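Local atomic coordinates of uncharacterized protein (Thermotoga maritima, PDB entry 1VMJ), a protein that is of unknown function but belongs to the UPF0047 (YjbQ) family and has been put forward as a putative thiamin phosphate synthase. Residues H57-V62 with E98-A103; L20-K25 with E29-T34; P35-C40 with L51-M56; R112-A117 with E129-G134; F63-D66 with G70-H73. All coordinates share one frame; numbering follows the deposited sequence. Where two conformers were deposited one is given.

Contact 2 comes first along the chain, closing the short connection between strands 14-22 and 29-32 and so linking edge strands of the two sheets. Contact 3 follows in series, laying helix 34-44 on strand 49-55 of the larger sheet. Contact 1 then closes a long loop, bringing the start of helix 101-110 back to the residues ahead of strand 60-65. Within that loop lies contact 5, a short connection from strand 60-65 into helix 69-82. Contact 4 opens after contact 1 has closed and packs strand 113-119 of the larger sheet on strand 130-135 of the smaller. No two contacts cross; contacts 3 and 4 are joined by backbone pairing of strands 49-55 and 113-119.

Contact 1 (H57-V62 with E98-A103). With NA (sodium ion), chain B; SO4 (sulfate ion), chain C.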
# COMPACT_ATOMS: atom_id res chain seq x y z
N HIS A 57 7.40 -1.77 -12.78
CA HIS A 57 8.72 -1.16 -12.63
C HIS A 57 8.82 -0.56 -11.25
O HIS A 57 7.83 -0.12 -10.67
CB HIS A 57 8.94 -0.14 -13.74
CG HIS A 57 9.01 -0.79 -15.08
ND1 HIS A 57 10.19 -1.09 -15.72
CD2 HIS A 57 8.01 -1.26 -15.86
CE1 HIS A 57 9.91 -1.73 -16.85
NE2 HIS A 57 8.60 -1.85 -16.96
N ILE A 58 10.03 -0.54 -10.72
CA ILE A 58 10.27 -0.21 -9.32
C ILE A 58 10.57 1.27 -9.11
O ILE A 58 10.96 1.68 -8.00
CB ILE A 58 11.37 -1.15 -8.72
CG1 ILE A 58 12.67 -1.02 -9.52
CG2 ILE A 58 10.88 -2.60 -8.71
CD1 ILE A 58 13.83 -1.80 -8.94
N THR A 59 10.33 2.06 -10.16
CA THR A 59 10.48 3.50 -10.17
C THR A 59 9.18 4.20 -10.60
O THR A 59 9.21 5.36 -11.04
CB THR A 59 11.58 3.91 -11.13
OG1 THR A 59 11.35 3.30 -12.40
CG2 THR A 59 12.92 3.48 -10.59
N ALA A 60 8.06 3.51 -10.44
CA ALA A 60 6.77 4.05 -10.78
C ALA A 60 5.71 3.48 -9.87
O ALA A 60 5.92 2.52 -9.12
CB ALA A 60 6.46 3.76 -12.22
N SER A 61 4.55 4.13 -9.89
CA SER A 61 3.44 3.82 -8.97
C SER A 61 2.14 3.65 -9.68
O SER A 61 1.94 4.19 -10.75
CB SER A 61 3.24 4.99 -7.99
OG SER A 61 4.35 5.12 -7.13
N VAL A 62 1.23 2.91 -9.04
CA VAL A 62 -0.20 3.00 -9.33
C VAL A 62 -0.91 3.37 -8.03
O VAL A 62 -0.66 2.78 -6.99
CB VAL A 62 -0.76 1.72 -9.90
CG1 VAL A 62 -2.26 1.81 -10.06
CG2 VAL A 62 -0.12 1.41 -11.25
N GLU A 98 23.65 5.63 -12.84
CA GLU A 98 22.19 5.79 -12.82
C GLU A 98 21.89 7.12 -12.16
O GLU A 98 22.73 7.64 -11.45
CB GLU A 98 21.52 4.66 -12.03
CG GLU A 98 21.67 3.31 -12.69
CD GLU A 98 20.95 3.26 -14.03
OE1 GLU A 98 19.70 3.37 -14.03
OE2 GLU A 98 21.63 3.12 -15.07
N ASP A 99 20.71 7.67 -12.42
CA ASP A 99 20.31 8.90 -11.76
C ASP A 99 18.91 8.81 -11.19
O ASP A 99 18.33 9.82 -10.80
CB ASP A 99 20.45 10.11 -12.70
CG ASP A 99 19.44 10.13 -13.83
OD1 ASP A 99 18.39 9.47 -13.76
OD2 ASP A 99 19.68 10.88 -14.81
N ASN A 100 18.39 7.60 -11.09
CA ASN A 100 16.99 7.43 -10.72
C ASN A 100 16.73 6.99 -9.28
O ASN A 100 15.60 6.65 -8.96
CB ASN A 100 16.29 6.49 -11.70
CG ASN A 100 16.77 5.04 -11.60
OD1 ASN A 100 17.55 4.67 -10.72
ND2 ASN A 100 16.24 4.19 -12.48
N ALA A 101 17.71 7.11 -8.38
CA ALA A 101 17.47 6.73 -6.98
C ALA A 101 16.20 7.36 -6.40
O ALA A 101 15.38 6.68 -5.78
CB ALA A 101 18.69 7.05 -6.13
N ASP A 102 16.00 8.64 -6.67
CA ASP A 102 14.84 9.36 -6.14
C ASP A 102 13.52 8.75 -6.57
O ASP A 102 12.54 8.80 -5.83
CB ASP A 102 14.84 10.82 -6.55
CG ASP A 102 14.46 11.03 -8.02
OD1 ASP A 102 15.23 10.63 -8.93
OD2 ASP A 102 13.33 11.52 -8.26
N ALA A 103 13.50 8.17 -7.78
CA ALA A 103 12.26 7.61 -8.32
C ALA A 103 11.83 6.37 -7.52
O ALA A 103 10.64 6.12 -7.36
CB ALA A 103 12.41 7.28 -9.79
NA NA B . 17.25 2.26 -10.20
S SO4 C . 12.79 -0.26 -13.38
O1 SO4 C . 12.88 -0.44 -14.82
O2 SO4 C . 14.09 -0.36 -12.75
O3 SO4 C . 11.95 -1.32 -12.79
O4 SO4 C . 12.19 1.02 -13.17
O HOH W 1 18.65 2.09 -11.69
O HOH W 2 15.89 1.65 -11.80
O HOH W 3 17.20 0.02 -10.06
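T59 and A103 bring the two backbones to 4.8 Å between their CA atoms, where the first turn of helix 101-110, marked by the A103 N to N100 O bond, meets the loop ahead of strand 60-65. The small A103, its CB 3.7 Å from T59 CB, is consistent with this closeness. The T59 torsion (chi1 52°) sets OG1 between backbone N and carbonyl carbon, facing a sulfate; the T59 and N100 side chains cross at about a right angle, T59 CG2 3.9 Å from N100 ND2. Three consecutive residues grip the anion. H57 ND1 gives a nearly straight bond (178°) of 2.9 Å to sulfate O1 from its ring edge, I58 N reaches O3 at 2.9 Å, and T59 OG1 bonds to O4 at a doubtfully short 2.5 Å. With an alanine in place of H57, O1 would probably lose this in-plane donor and the anion would be freer to turn on its remaining bonds, including one from R140. The sulfate, probably from the crystallisation liquor, may mark an anion pocket beside the sodium site, as would suit a phosphate-bearing ligand. N100 occupies the helix N-cap position without capping; its OD1 binds sodium at 2.5 Å, with H93, H104 and three waters. N100 ND2 bonds to D137 and donates at 2.7 Å to a metal-bound water that donates to sulfate O2.

Contact 2 (L20-K25 with E29-T34)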
# COMPACT_ATOMS: atom_id res chain seq x y z
N LEU A 20 -0.61 -2.72 -19.49
CA LEU A 20 -0.81 -1.40 -20.06
C LEU A 20 0.57 -0.76 -20.14
O LEU A 20 1.29 -0.73 -19.17
CB LEU A 20 -1.75 -0.58 -19.16
CG LEU A 20 -3.14 -1.14 -18.99
CD1 LEU A 20 -3.88 -0.31 -17.94
CD2 LEU A 20 -3.93 -1.18 -20.29
N TRP A 21 0.94 -0.24 -21.30
CA TRP A 21 2.28 0.31 -21.51
C TRP A 21 2.25 1.82 -21.61
O TRP A 21 1.28 2.38 -22.10
CB TRP A 21 2.90 -0.28 -22.75
CG TRP A 21 3.29 -1.76 -22.67
CD1 TRP A 21 2.93 -2.67 -21.72
CD2 TRP A 21 4.13 -2.46 -23.59
NE1 TRP A 21 3.49 -3.89 -22.00
CE2 TRP A 21 4.25 -3.78 -23.13
CE3 TRP A 21 4.84 -2.09 -24.74
CZ2 TRP A 21 4.98 -4.74 -23.80
CZ3 TRP A 21 5.57 -3.05 -25.40
CH2 TRP A 21 5.65 -4.36 -24.92
N PHE A 22 3.32 2.43 -21.12
CA PHE A 22 3.47 3.89 -21.11
C PHE A 22 4.88 4.24 -21.56
O PHE A 22 5.82 3.49 -21.37
CB PHE A 22 3.18 4.46 -19.71
CG PHE A 22 1.84 4.07 -19.22
CD1 PHE A 22 0.73 4.81 -19.57
CD2 PHE A 22 1.67 2.89 -18.51
CE1 PHE A 22 -0.53 4.42 -19.18
CE2 PHE A 22 0.42 2.50 -18.12
CZ PHE A 22 -0.67 3.25 -18.44
N HIS A 23 5.00 5.39 -22.22
CA HIS A 23 6.29 5.95 -22.57
C HIS A 23 6.11 7.45 -22.44
O HIS A 23 5.64 8.11 -23.37
CB HIS A 23 6.69 5.57 -24.00
CG HIS A 23 8.10 5.94 -24.37
ND1 HIS A 23 8.50 7.23 -24.61
CD2 HIS A 23 9.21 5.17 -24.50
CE1 HIS A 23 9.79 7.24 -24.90
NE2 HIS A 23 10.24 6.01 -24.84
N THR A 24 6.43 8.00 -21.27
CA THR A 24 6.11 9.38 -21.01
C THR A 24 7.10 10.32 -21.70
O THR A 24 8.27 9.99 -21.87
CB THR A 24 6.08 9.66 -19.52
OG1 THR A 24 7.39 9.42 -18.97
CG2 THR A 24 5.07 8.75 -18.84
N LYS A 25 6.62 11.51 -22.04
CA LYS A 25 7.44 12.52 -22.69
C LYS A 25 8.52 13.04 -21.74
O LYS A 25 9.64 13.36 -22.16
CB LYS A 25 6.56 13.67 -23.16
CG LYS A 25 7.33 14.83 -23.78
CD LYS A 25 6.40 15.87 -24.40
CE LYS A 25 7.17 17.12 -24.81
NZ LYS A 25 6.46 17.90 -25.86
N GLU A 29 5.39 12.18 -14.54
CA GLU A 29 4.05 12.43 -15.08
C GLU A 29 3.02 11.62 -14.33
O GLU A 29 3.32 10.51 -13.92
CB GLU A 29 3.99 12.08 -16.57
CG GLU A 29 2.66 12.50 -17.21
CD GLU A 29 2.57 12.27 -18.72
OE1 GLU A 29 3.58 11.88 -19.34
OE2 GLU A 29 1.46 12.51 -19.26
N PHE A 30 1.83 12.18 -14.13
CA PHE A 30 0.68 11.41 -13.65
C PHE A 30 -0.27 11.21 -14.82
O PHE A 30 -0.60 12.18 -15.52
CB PHE A 30 -0.03 12.13 -12.51
CG PHE A 30 0.85 12.40 -11.32
CD1 PHE A 30 1.32 11.37 -10.54
CD2 PHE A 30 1.20 13.70 -10.98
CE1 PHE A 30 2.13 11.62 -9.44
CE2 PHE A 30 2.02 13.96 -9.89
CZ PHE A 30 2.48 12.93 -9.12
N ILE A 31 -0.70 9.98 -15.02
CA ILE A 31 -1.62 9.66 -16.10
C ILE A 31 -2.86 8.98 -15.55
O ILE A 31 -2.75 7.99 -14.86
CB ILE A 31 -0.94 8.75 -17.14
CG1 ILE A 31 0.26 9.46 -17.75
CG2 ILE A 31 -1.94 8.33 -18.24
CD1 ILE A 31 1.04 8.64 -18.71
N ASN A 32 -4.04 9.55 -15.82
CA ASN A 32 -5.30 8.94 -15.38
C ASN A 32 -5.57 7.70 -16.23
O ASN A 32 -5.76 7.78 -17.44
CB ASN A 32 -6.46 9.95 -15.46
CG ASN A 32 -7.70 9.45 -14.82
OD1 ASN A 32 -7.94 8.24 -14.75
ND2 ASN A 32 -8.54 10.39 -14.37
N ILE A 33 -5.56 6.53 -15.59
CA ILE A 33 -5.77 5.25 -16.28
C ILE A 33 -7.14 4.61 -15.97
O ILE A 33 -7.44 3.49 -16.38
CB ILE A 33 -4.64 4.22 -15.99
CG1 ILE A 33 -4.55 3.82 -14.52
CG2 ILE A 33 -3.35 4.80 -16.54
CD1 ILE A 33 -3.50 2.71 -14.30
N THR A 34 -8.00 5.35 -15.25
CA THR A 34 -9.28 4.82 -14.90
C THR A 34 -10.07 4.25 -16.07
O THR A 34 -10.59 3.14 -15.96
CB THR A 34 -10.14 5.84 -14.12
OG1 THR A 34 -9.35 6.55 -13.16
CG2 THR A 34 -11.29 5.14 -13.43
O HOH W 4 3.73 11.69 -21.97
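F22, I31 and I33 supply the apolar part of this contact. The F22 ring and the I31 side chain slide past each other in opposite directions, leaving F22 CD1 3.9 Å from I31 CD1. I33 crosses F22 at about a right angle and sets its CG2 methyl 3.6 Å from F22 CZ. T24 extends the patch, with CG2 4.0 Å from I31 CD1, so that I31 CD1 touches both F22 and T24. E29 adds to the packing near the turn: with CG anti to its backbone N (chi1 -173°) and an extended chain beyond, it lays OE1 against T24 CB at 3.3 Å.

The polar link is a water that ties the same oxygen across, donating to E29 OE1 at 2.6 Å and accepting from K25 N at 2.9 Å. T24 OG1 is engaged with the backbone of R26 and M139.

Within 29-34, N32 OD1 makes an Asx turn by accepting from T34 N at 2.9 Å (N-H...O angle 156°), and T34 OG1 bonds to it as well, at 2.7 Å. These two bonds hold the N32 amide at the entry to helix 34-44.

Where they touch, 22-25 and 29-33 run roughly antiparallel, 147° apart, yet the strands belong to different sheets. L20 and F22 pair by backbone with strand 142-150, whereas E29, I31 and I33 pair with 130-135. The F22 ring stacks on Y133 of that second sheet, and L20 reaches L36 and L37 of helix 34-44.

Contact 3 (P35-C40 with L51-M56)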
# COMPACT_ATOMS: atom_id res chain seq x y z
N PRO A 35 -10.16 5.00 -17.19
CA PRO A 35 -10.93 4.44 -18.31
C PRO A 35 -10.37 3.14 -18.89
O PRO A 35 -11.13 2.32 -19.42
CB PRO A 35 -10.92 5.55 -19.34
CG PRO A 35 -10.60 6.80 -18.56
CD PRO A 35 -9.69 6.35 -17.48
N LEU A 36 -9.06 2.95 -18.81
CA LEU A 36 -8.44 1.73 -19.30
C LEU A 36 -8.85 0.56 -18.41
O LEU A 36 -9.25 -0.50 -18.90
CB LEU A 36 -6.92 1.89 -19.34
CG LEU A 36 -6.39 3.04 -20.22
CD1 LEU A 36 -4.89 3.09 -20.09
CD2 LEU A 36 -6.80 2.91 -21.64
N LEU A 37 -8.77 0.75 -17.09
CA LEU A 37 -9.22 -0.25 -16.13
C LEU A 37 -10.71 -0.60 -16.29
O LEU A 37 -11.10 -1.76 -16.22
CB LEU A 37 -8.89 0.19 -14.69
CG LEU A 37 -7.50 -0.23 -14.20
CD1 LEU A 37 -6.40 0.32 -15.02
CD2 LEU A 37 -7.37 0.22 -12.76
N GLU A 38 -11.53 0.40 -16.56
CA GLU A 38 -12.95 0.16 -16.82
C GLU A 38 -13.13 -0.80 -18.00
O GLU A 38 -13.97 -1.71 -17.95
CB GLU A 38 -13.65 1.49 -17.10
CG GLU A 38 -13.79 2.34 -15.85
CD GLU A 38 -14.39 3.72 -16.09
OE1 GLU A 38 -14.19 4.30 -17.18
OE2 GLU A 38 -15.05 4.23 -15.17
N GLU A 39 -12.32 -0.61 -19.05
CA GLU A 39 -12.41 -1.49 -20.22
C GLU A 39 -11.88 -2.91 -19.91
O GLU A 39 -12.44 -3.88 -20.37
CB GLU A 39 -11.67 -0.87 -21.41
CG GLU A 39 -11.67 -1.70 -22.66
CD GLU A 39 -13.03 -1.88 -23.28
OE1 GLU A 39 -14.03 -1.29 -22.81
OE2 GLU A 39 -13.09 -2.64 -24.26
N CYS A 40 -10.83 -3.02 -19.10
CA CYS A 40 -10.38 -4.33 -18.60
C CYS A 40 -11.49 -5.06 -17.88
O CYS A 40 -11.77 -6.24 -18.12
CB CYS A 40 -9.20 -4.20 -17.65
SG CYS A 40 -7.65 -3.61 -18.38
N LEU A 51 -9.63 -6.71 -8.36
CA LEU A 51 -8.71 -6.24 -9.38
C LEU A 51 -7.46 -5.71 -8.71
O LEU A 51 -7.51 -4.89 -7.80
CB LEU A 51 -9.36 -5.15 -10.22
CG LEU A 51 -8.50 -4.45 -11.28
CD1 LEU A 51 -9.40 -3.92 -12.39
CD2 LEU A 51 -7.66 -3.32 -10.73
N LEU A 52 -6.31 -6.18 -9.16
CA LEU A 52 -5.01 -5.63 -8.82
C LEU A 52 -4.51 -4.85 -10.01
O LEU A 52 -4.54 -5.32 -11.13
CB LEU A 52 -4.06 -6.79 -8.55
CG LEU A 52 -2.57 -6.48 -8.44
CD1 LEU A 52 -2.27 -5.67 -7.22
CD2 LEU A 52 -1.71 -7.71 -8.46
N CYS A 53 -3.99 -3.67 -9.73
CA CYS A 53 -3.29 -2.92 -10.73
C CYS A 53 -2.01 -2.39 -10.11
O CYS A 53 -2.04 -1.61 -9.14
CB CYS A 53 -4.16 -1.77 -11.21
SG CYS A 53 -3.38 -0.80 -12.51
N ASN A 54 -0.87 -2.78 -10.70
CA ASN A 54 0.42 -2.43 -10.14
C ASN A 54 1.41 -2.00 -11.19
O ASN A 54 1.37 -2.44 -12.32
CB ASN A 54 0.98 -3.56 -9.28
CG ASN A 54 1.42 -4.78 -10.08
OD1 ASN A 54 0.65 -5.73 -10.24
ND2 ASN A 54 2.68 -4.79 -10.57
N ALA A 55 2.33 -1.12 -10.76
CA ALA A 55 3.49 -0.78 -11.57
C ALA A 55 4.40 -2.00 -11.60
O ALA A 55 4.73 -2.55 -10.55
CB ALA A 55 4.18 0.39 -10.97
N MET A 56 4.83 -2.39 -12.80
CA MET A 56 5.75 -3.52 -12.95
C MET A 56 7.19 -3.07 -12.85
O MET A 56 8.10 -3.89 -12.83
CB MET A 56 5.52 -4.20 -14.29
CG MET A 56 4.12 -4.72 -14.43
SD MET A 56 3.87 -5.75 -15.89
CE MET A 56 4.47 -7.34 -15.35
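Helix-on-sheet packing joins L37 of helix 34-44 to L51 and C53 of strand 49-55, a strand in the interior of the larger antiparallel sheet. The CA atoms of L37 and C53 are 8.5 Å apart, so side chains alone bridge the layers. L37 does so with both methyls. Its CD2 lies 4.1 Å from L51 CD2, the two leucines crossing at about a right angle, and also 4.1 Å from C53 CB. C53 SG faces the fork of L37, 4.1 Å from L37 CD1 and equally far from L37 CD2. That sulfur stands anti to the backbone N of C53 (chi1 -178°), which carries it out to the leucine.

Strand alternation divides the work in this part of the fold. L51 and C53, two residues apart, face the helix, whereas L52 and N54 turn the other way, toward I116 and E129 of the second subunit; strand 49-55 is thus covered by its own helix on one face and by a neighbouring copy on the other. The helix is regular here, C40 N bonding to L36 O at 3.0 Å. C53 also touches I33 and V144, which adds apolar neighbours around the buried sulfur.

At the far end of the strand, N54 ND2 donates to A55 O at 3.0 Å and 165°. The acceptor lies in the N54 amide plane, but the donor stands above the A55 carbonyl plane, 79° out of it, rather than on a lone pair.

Contact 4 (R112-A117 with E129-G134); sequences REVVIA and EQVFYG
V131 meets V114 and I116 away from the flat groups of the two strands; at one end the R112 guanidinium is met at its edge by the E113 carboxylate. R112 NH1 and E113 OE1 form a salt bridge of 2.8 Å; the oxygen lies only 4° out of the guanidinium plane, yet the nitrogen approaches from above the carboxylate, 52° out of that plane. On the other strand, the F132 ring meets the H72 ring at a steep inclination and the F63 ring at a shallow one, both on the side of the sheet turned from 112-117.

Between the strands the contact is purely apolar. I116 CD1 and V131 CG2 reach toward each other tip to tip, 3.9 Å apart. V131 has CG1 anti to the backbone N (chi1 -170°), and this branch comes within 4.2 Å of V114 CG2, so its two methyls serve two residues of one strand face. The CA atoms of V114 and V131 are 8.3 Å apart, too far for backbone pairing: this is face-to-face packing of two antiparallel sheets, with strand 113-119 from the larger and strand 130-135 from the smaller. V62 and I64 of strand 60-65 and I33 also touch V131 and help bury it.

R112 and E129 also make bonds between subunits. R112 NE salt-bridges E129 OE2 of the second subunit, R112 NH1 bonds to V115 O of that subunit, and E129 OE2 here receives R112 NE of the third. Within its own chain, E129 OE1 accepts from G126 N.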
# COMPACT_ATOMS: atom_id res chain seq x y z
N ARG A 112 3.03 1.06 -4.83
CA ARG A 112 3.17 0.22 -6.00
C ARG A 112 1.87 -0.13 -6.71
O ARG A 112 1.86 -0.29 -7.92
CB ARG A 112 3.87 -1.08 -5.57
CG ARG A 112 3.85 -2.18 -6.63
CD ARG A 112 4.54 -3.42 -6.13
NE ARG A 112 4.54 -4.50 -7.09
CZ ARG A 112 3.61 -5.44 -7.16
NH1 ARG A 112 2.58 -5.42 -6.34
NH2 ARG A 112 3.75 -6.44 -8.01
N GLU A 113 0.81 -0.32 -5.93
CA GLU A 113 -0.38 -1.02 -6.41
C GLU A 113 -1.64 -0.44 -5.79
O GLU A 113 -1.60 0.24 -4.77
CB GLU A 113 -0.28 -2.52 -6.13
CG GLU A 113 -0.55 -2.86 -4.67
CD GLU A 113 0.44 -3.79 -3.91
OE1 GLU A 113 1.65 -3.92 -4.21
OE2 GLU A 113 -0.04 -4.37 -2.91
N VAL A 114 -2.75 -0.69 -6.47
CA VAL A 114 -4.07 -0.59 -5.88
C VAL A 114 -4.76 -1.93 -6.04
O VAL A 114 -4.50 -2.67 -7.01
CB VAL A 114 -4.93 0.53 -6.52
CG1 VAL A 114 -4.24 1.87 -6.31
CG2 VAL A 114 -5.18 0.28 -8.00
N VAL A 115 -5.64 -2.22 -5.09
CA VAL A 115 -6.53 -3.35 -5.19
C VAL A 115 -7.94 -2.79 -5.07
O VAL A 115 -8.23 -2.02 -4.15
CB VAL A 115 -6.27 -4.40 -4.09
CG1 VAL A 115 -7.26 -5.55 -4.22
CG2 VAL A 115 -4.83 -4.90 -4.19
N ILE A 116 -8.78 -3.14 -6.03
CA ILE A 116 -10.09 -2.55 -6.19
C ILE A 116 -11.14 -3.64 -6.27
O ILE A 116 -10.97 -4.63 -7.00
CB ILE A 116 -10.14 -1.68 -7.47
CG1 ILE A 116 -9.08 -0.59 -7.46
CG2 ILE A 116 -11.53 -1.09 -7.65
CD1 ILE A 116 -8.95 0.11 -8.73
N ALA A 117 -12.22 -3.47 -5.52
CA ALA A 117 -13.32 -4.43 -5.58
C ALA A 117 -14.06 -4.32 -6.91
O ALA A 117 -14.28 -3.20 -7.41
CB ALA A 117 -14.29 -4.16 -4.45
N GLU A 129 -12.73 8.82 -6.59
CA GLU A 129 -11.61 7.93 -6.83
C GLU A 129 -11.28 7.83 -8.31
O GLU A 129 -12.12 7.47 -9.12
CB GLU A 129 -11.87 6.52 -6.30
CG GLU A 129 -11.97 6.43 -4.80
CD GLU A 129 -11.94 5.00 -4.31
OE1 GLU A 129 -13.02 4.36 -4.29
OE2 GLU A 129 -10.85 4.48 -3.98
N GLN A 130 -10.04 8.17 -8.64
CA GLN A 130 -9.50 7.96 -9.97
C GLN A 130 -8.17 7.26 -9.86
O GLN A 130 -7.40 7.52 -8.94
CB GLN A 130 -9.33 9.28 -10.70
CG GLN A 130 -10.62 10.02 -11.03
CD GLN A 130 -11.38 9.41 -12.19
OE1 GLN A 130 -10.95 9.48 -13.33
NE2 GLN A 130 -12.49 8.76 -11.89
N VAL A 131 -7.88 6.36 -10.80
CA VAL A 131 -6.66 5.58 -10.76
C VAL A 131 -5.63 6.21 -11.69
O VAL A 131 -5.91 6.57 -12.83
CB VAL A 131 -6.89 4.13 -11.23
CG1 VAL A 131 -5.64 3.29 -10.95
CG2 VAL A 131 -8.11 3.50 -10.55
N PHE A 132 -4.42 6.36 -11.15
CA PHE A 132 -3.28 6.96 -11.83
C PHE A 132 -2.08 6.06 -11.93
O PHE A 132 -1.77 5.28 -11.00
CB PHE A 132 -2.84 8.24 -11.09
CG PHE A 132 -3.82 9.33 -11.23
CD1 PHE A 132 -4.87 9.48 -10.32
CD2 PHE A 132 -3.76 10.18 -12.31
CE1 PHE A 132 -5.81 10.47 -10.48
CE2 PHE A 132 -4.73 11.17 -12.48
CZ PHE A 132 -5.75 11.29 -11.55
N TYR A 133 -1.41 6.19 -13.07
CA TYR A 133 -0.03 5.76 -13.22
C TYR A 133 0.82 6.95 -12.84
O TYR A 133 0.67 8.04 -13.41
CB TYR A 133 0.27 5.33 -14.67
CG TYR A 133 1.69 4.87 -14.88
CD1 TYR A 133 2.22 3.84 -14.12
CD2 TYR A 133 2.53 5.50 -15.81
CE1 TYR A 133 3.52 3.41 -14.30
CE2 TYR A 133 3.84 5.06 -16.01
CZ TYR A 133 4.32 4.02 -15.23
OH TYR A 133 5.60 3.60 -15.39
N GLY A 134 1.70 6.75 -11.87
CA GLY A 134 2.64 7.75 -11.44
C GLY A 134 4.02 7.40 -11.93
O GLY A 134 4.69 6.50 -11.39

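Contact 5 (F63-D66 with G70-H73)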
# COMPACT_ATOMS: atom_id res chain seq x y z
N PHE A 63 -1.73 4.41 -8.07
CA PHE A 63 -2.38 4.94 -6.87
C PHE A 63 -3.71 5.53 -7.27
O PHE A 63 -4.00 5.72 -8.46
CB PHE A 63 -1.50 5.98 -6.16
CG PHE A 63 -1.29 7.25 -6.96
CD1 PHE A 63 -0.29 7.36 -7.92
CD2 PHE A 63 -2.11 8.34 -6.78
CE1 PHE A 63 -0.13 8.51 -8.69
CE2 PHE A 63 -1.93 9.51 -7.49
CZ PHE A 63 -0.94 9.58 -8.46
N ILE A 64 -4.53 5.76 -6.25
CA ILE A 64 -5.83 6.39 -6.41
C ILE A 64 -5.86 7.73 -5.70
O ILE A 64 -5.54 7.82 -4.50
CB ILE A 64 -6.97 5.49 -5.90
CG1 ILE A 64 -7.22 4.37 -6.92
CG2 ILE A 64 -8.25 6.28 -5.70
CD1 ILE A 64 -7.99 3.20 -6.44
N ASN A 65 -6.26 8.77 -6.42
CA ASN A 65 -6.50 10.05 -5.78
C ASN A 65 -7.30 10.95 -6.72
O ASN A 65 -7.95 10.46 -7.59
CB ASN A 65 -5.19 10.68 -5.26
CG ASN A 65 -5.42 11.41 -3.94
OD1 ASN A 65 -6.04 12.47 -3.93
ND2 ASN A 65 -5.05 10.77 -2.81
N ASP A 66 -7.25 12.26 -6.52
CA ASP A 66 -8.08 13.18 -7.31
C ASP A 66 -7.46 13.49 -8.65
O ASP A 66 -6.25 13.63 -8.76
CB ASP A 66 -8.19 14.51 -6.54
CG ASP A 66 -9.45 15.32 -6.87
OD1 ASP A 66 -10.29 14.93 -7.71
OD2 ASP A 66 -9.59 16.38 -6.24
N GLY A 70 -4.27 21.19 -9.61
CA GLY A 70 -3.65 21.80 -8.45
C GLY A 70 -3.05 20.73 -7.56
O GLY A 70 -1.90 20.83 -7.12
N LEU A 71 -3.81 19.66 -7.32
CA LEU A 71 -3.32 18.58 -6.47
C LEU A 71 -2.14 17.84 -7.09
O LEU A 71 -1.21 17.47 -6.39
CB LEU A 71 -4.44 17.62 -6.10
CG LEU A 71 -4.08 16.59 -5.05
CD1 LEU A 71 -3.87 17.32 -3.72
CD2 LEU A 71 -5.13 15.51 -4.86
N HIS A 72 -2.17 17.65 -8.41
CA HIS A 72 -1.04 17.04 -9.09
C HIS A 72 0.22 17.85 -8.91
O HIS A 72 1.28 17.30 -8.63
CB HIS A 72 -1.34 16.84 -10.56
CG HIS A 72 -2.42 15.83 -10.79
ND1 HIS A 72 -2.95 15.60 -12.04
CD2 HIS A 72 -3.07 15.01 -9.94
CE1 HIS A 72 -3.88 14.66 -11.95
NE2 HIS A 72 -3.97 14.29 -10.69
N HIS A 73 0.09 19.17 -9.04
CA HIS A 73 1.19 20.06 -8.73
C HIS A 73 1.66 19.89 -7.28
O HIS A 73 2.85 19.78 -7.01
CB HIS A 73 0.80 21.51 -9.01
CG HIS A 73 1.84 22.49 -8.57
ND1 HIS A 73 2.92 22.83 -9.36
CD2 HIS A 73 2.00 23.16 -7.40
CE1 HIS A 73 3.68 23.69 -8.70
NE2 HIS A 73 3.13 23.92 -7.52
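L71 and the ring end of H72, on helix 69-82, touch N65 and D66, with the CA atoms of D66 and L71 7.2 Å apart. G70 opens this part of the first turn, its N bonded to E68 OE2. L71 N uses the other oxygen of that carboxylate, E68 OE1. With CG anti to its backbone N (chi1 -171°), L71 extends CD2 toward the strand, where it lies 3.3 Å from N65 OD1, crossing N65 at about a right angle, and 3.6 Å from D66 CB. N65 OD1 also accepts from D66 N at 2.9 Å and 145°, and from H104 ND1 of the third subunit.

This is a short strand-to-helix connection, from strand 60-65 into helix 69-82, placed at a subunit interface beside a metal site. Because that H104 of the third subunit binds sodium through NE2, N65 acts as a second-shell residue that probably helps orient the ring. An alanine in place of N65 would be likely to leave D66 N and the neighbouring subunit's H104 imidazole without this acceptor, the ring then being freer to turn. The D66 side chain itself comes within about 4 Å of a bound sodium.

Next in order, H72 swings its ring toward the turn and NE2 donates to D66 O at 3.1 Å, a weak bond at 133°. H73 packs on K92 of the third subunit.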